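Local coordinates for protein transcriptional regulator AdcR (Streptococcus pneumoniae, PDB 3TGN) that senses zinc as a homodimeric MarR-family regulator, repressing zinc-uptake and surface-antigen genes when the metal is bound and activating at least one other gene, at residues B[22-27]-B[36-41]. Residues are numbered along the deposited sequence; the frame is centred on the assembly and turned at random.
Sequences QHEILI and LTNTQE. With ZN (zinc ion), chain E; ZN (zinc ion), chain F.
Asn38 ND2 donates to Glu24 OE1 over 2.9 Å (N-H...O 155°), a bond that ties the loop after helix 3-19 to the first turn of helix 38-50 in this MarR-type winged helix-turn-helix protein. The same OE1 binds a zinc ion at 2.0 Å, in a site completed by His42, His108 and His112, so Asn38 acts from the second shell on a metal ligand. Glu24 OE2 makes a longer bond to that zinc ion, 2.6 Å, and the carboxylate grips it unevenly. The amide meets OE1 on its anti side but tilted out of the carboxylate plane, the two planes being turned 64° apart. Asn38 reaches the loop because its CG lies anti to the backbone N (chi1 -174°); beyond CG, the Glu24 chain runs out extended to the metal. The other branch of the amide turns to Leu26, whose CD1 comes within a tight 3.1 Å of Asn38 OD1. A water accepts from Asn38 ND2 at 2.6 Å and is also hydrogen-bonded to His23 ND1 and Thr39 OG1, bridging both segments. Glu24 CG sits over one face of the His23 ring, while Thr39 OG1 lies at its edge. Thr37 and Gln40 form a capping box at the start of helix 38-50. One turn on from Thr37, Glu41 serves the second zinc ion with Cys30, Glu107 and a water, its OE1 2.0 Å from the metal.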
ATOM      1  N   GLN B  22       5.944   1.283   2.354  1.00 24.35           N
ATOM      2  CA  GLN B  22       6.035   2.678   1.948  1.00 23.10           C
ATOM      3  C   GLN B  22       4.636   3.166   1.595  1.00 23.64           C
ATOM      4  O   GLN B  22       3.738   2.360   1.369  1.00 24.21           O
ATOM      5  CB  GLN B  22       6.977   2.832   0.762  1.00 17.12           C
ATOM      6  N   HIS B  23       4.449   4.480   1.552  1.00 25.05           N
ATOM      7  CA  HIS B  23       3.127   5.040   1.290  1.00 27.10           C
ATOM      8  C   HIS B  23       2.827   5.110  -0.207  1.00 24.07           C
ATOM      9  O   HIS B  23       1.736   5.503  -0.615  1.00 26.49           O
ATOM     10  CB  HIS B  23       2.983   6.424   1.937  1.00 30.32           C
ATOM     11  CG  HIS B  23       3.524   7.545   1.104  1.00 35.76           C
ATOM     12  ND1 HIS B  23       4.830   7.977   1.192  1.00 37.84           N
ATOM     13  CD2 HIS B  23       2.931   8.329   0.173  1.00 35.68           C
ATOM     14  CE1 HIS B  23       5.020   8.975   0.347  1.00 34.97           C
ATOM     15  NE2 HIS B  23       3.883   9.209  -0.283  1.00 34.22           N
ATOM     16  N   GLU B  24       3.800   4.717  -1.021  1.00 20.34           N
ATOM     17  CA  GLU B  24       3.651   4.775  -2.469  1.00 19.54           C
ATOM     18  C   GLU B  24       4.515   3.724  -3.135  1.00 20.54           C
ATOM     19  O   GLU B  24       5.536   3.306  -2.590  1.00 17.48           O
ATOM     20  CB  GLU B  24       4.066   6.150  -2.992  1.00 17.54           C
ATOM     21  CG  GLU B  24       5.540   6.453  -2.765  1.00 17.46           C
ATOM     22  CD  GLU B  24       5.936   7.847  -3.211  1.00 16.71           C
ATOM     23  OE1 GLU B  24       7.130   8.191  -3.096  1.00 17.54           O
ATOM     24  OE2 GLU B  24       5.055   8.599  -3.672  1.00 16.83           O
ATOM     25  N   ILE B  25       4.101   3.308  -4.325  1.00 20.29           N
ATOM     26  CA  ILE B  25       4.900   2.416  -5.142  1.00 19.76           C
ATOM     27  C   ILE B  25       5.651   3.226  -6.189  1.00 20.34           C
ATOM     28  O   ILE B  25       5.063   4.051  -6.894  1.00 21.19           O
ATOM     29  CB  ILE B  25       4.031   1.358  -5.842  1.00 20.46           C
ATOM     30  CG1 ILE B  25       3.559   0.307  -4.834  1.00 22.69           C
ATOM     31  CG2 ILE B  25       4.799   0.701  -6.980  1.00 21.63           C
ATOM     32  CD1 ILE B  25       2.654  -0.749  -5.426  1.00 23.43           C
ATOM     33  N   LEU B  26       6.958   3.000  -6.269  1.00 16.99           N
ATOM     34  CA  LEU B  26       7.785   3.597  -7.308  1.00 17.21           C
ATOM     35  C   LEU B  26       8.499   2.492  -8.083  1.00 20.67           C
ATOM     36  O   LEU B  26       9.000   1.535  -7.491  1.00 24.15           O
ATOM     37  CB  LEU B  26       8.787   4.577  -6.696  1.00 17.48           C
ATOM     38  CG  LEU B  26       8.183   5.853  -6.095  1.00 15.00           C
ATOM     39  CD1 LEU B  26       9.171   6.556  -5.174  1.00 15.81           C
ATOM     40  CD2 LEU B  26       7.703   6.795  -7.188  1.00 18.52           C
ATOM     41  N   ILE B  27       8.527   2.615  -9.408  1.00 16.54           N
ATOM     42  CA  ILE B  27       9.127   1.590 -10.252  1.00 16.22           C
ATOM     43  C   ILE B  27      10.642   1.737 -10.336  1.00 19.68           C
ATOM     44  O   ILE B  27      11.153   2.807 -10.667  1.00 17.68           O
ATOM     45  CB  ILE B  27       8.558   1.626 -11.683  1.00 17.39           C
ATOM     46  CG1 ILE B  27       7.036   1.496 -11.662  1.00 21.69           C
ATOM     47  CG2 ILE B  27       9.181   0.523 -12.518  1.00 16.52           C
ATOM     48  CD1 ILE B  27       6.544   0.196 -11.074  1.00 23.69           C
ATOM     49  N   LEU B  36      18.410   8.779   1.515  1.00 27.72           N
ATOM     50  CA  LEU B  36      17.369   9.205   2.433  1.00 26.11           C
ATOM     51  C   LEU B  36      16.232   8.213   2.277  1.00 25.06           C
ATOM     52  O   LEU B  36      16.150   7.519   1.266  1.00 28.09           O
ATOM     53  CB  LEU B  36      16.887  10.612   2.087  1.00 26.91           C
ATOM     54  CG  LEU B  36      17.943  11.719   2.099  1.00 29.04           C
ATOM     55  CD1 LEU B  36      17.348  13.033   1.621  1.00 29.57           C
ATOM     56  CD2 LEU B  36      18.545  11.874   3.489  1.00 30.96           C
ATOM     57  N   THR B  37      15.359   8.132   3.272  1.00 23.10           N
ATOM     58  CA  THR B  37      14.199   7.263   3.158  1.00 20.05           C
ATOM     59  C   THR B  37      13.319   7.781   2.034  1.00 21.63           C
ATOM     60  O   THR B  37      13.432   8.942   1.635  1.00 19.11           O
ATOM     61  CB  THR B  37      13.374   7.243   4.447  1.00 21.69           C
ATOM     62  OG1 THR B  37      12.682   8.490   4.585  1.00 20.42           O
ATOM     63  CG2 THR B  37      14.273   7.013   5.654  1.00 23.76           C
ATOM     64  N   ASN B  38      12.441   6.925   1.521  1.00 16.62           N
ATOM     65  CA  ASN B  38      11.524   7.345   0.473  1.00 18.21           C
ATOM     66  C   ASN B  38      10.683   8.527   0.932  1.00 19.56           C
ATOM     67  O   ASN B  38      10.453   9.468   0.177  1.00 20.07           O
ATOM     68  CB  ASN B  38      10.617   6.192   0.040  1.00 19.91           C
ATOM     69  CG  ASN B  38       9.756   6.551  -1.153  1.00 17.02           C
ATOM     70  OD1 ASN B  38      10.244   6.636  -2.277  1.00 16.69           O
ATOM     71  ND2 ASN B  38       8.471   6.773  -0.913  1.00 20.12           N
ATOM     72  N   THR B  39      10.231   8.471   2.180  1.00 20.58           N
ATOM     73  CA  THR B  39       9.407   9.533   2.740  1.00 24.54           C
ATOM     74  C   THR B  39      10.166  10.859   2.767  1.00 18.54           C
ATOM     75  O   THR B  39       9.611  11.908   2.436  1.00 16.80           O
ATOM     76  CB  THR B  39       8.906   9.174   4.156  1.00 27.12           C
ATOM     77  OG1 THR B  39       8.120   7.977   4.095  1.00 29.56           O
ATOM     78  CG2 THR B  39       8.052  10.295   4.720  1.00 29.95           C
ATOM     79  N   GLN B  40      11.439  10.805   3.150  1.00 18.11           N
ATOM     80  CA  GLN B  40      12.286  11.992   3.165  1.00 20.26           C
ATOM     81  C   GLN B  40      12.407  12.611   1.774  1.00 22.03           C
ATOM     82  O   GLN B  40      12.236  13.817   1.612  1.00 21.89           O
ATOM     83  CB  GLN B  40      13.676  11.668   3.720  1.00 23.02           C
ATOM     84  CG  GLN B  40      13.738  11.543   5.237  1.00 27.15           C
ATOM     85  CD  GLN B  40      15.107  11.096   5.729  1.00 32.13           C
ATOM     86  OE1 GLN B  40      15.546   9.979   5.451  1.00 29.98           O
ATOM     87  NE2 GLN B  40      15.788  11.971   6.464  1.00 34.93           N
ATOM     88  N   GLU B  41      12.703  11.788   0.773  1.00 19.80           N
ATOM     89  CA  GLU B  41      12.819  12.282  -0.598  1.00 18.29           C
ATOM     90  C   GLU B  41      11.519  12.917  -1.076  1.00 15.45           C
ATOM     91  O   GLU B  41      11.531  13.965  -1.726  1.00 16.13           O
ATOM     92  CB  GLU B  41      13.230  11.164  -1.560  1.00 16.25           C
ATOM     93  CG  GLU B  41      14.690  10.758  -1.468  1.00 19.79           C
ATOM     94  CD  GLU B  41      15.166  10.019  -2.712  1.00 20.74           C
ATOM     95  OE1 GLU B  41      14.319   9.672  -3.561  1.00 19.46           O
ATOM     96  OE2 GLU B  41      16.389   9.794  -2.841  1.00 19.40           O
TER
HETATM   97 ZN    ZN E 147       7.269  10.024  -3.827  1.00 18.37          ZN
HETATM   98 ZN    ZN F 148      15.067   8.625  -5.110  1.00 21.04          ZN
HETATM   99  O   HOH W   1       7.515   6.671   1.451  1.00 39.73           O
HETATM  100  O   HOH W   2      13.211   7.702  -5.315  1.00 14.76           O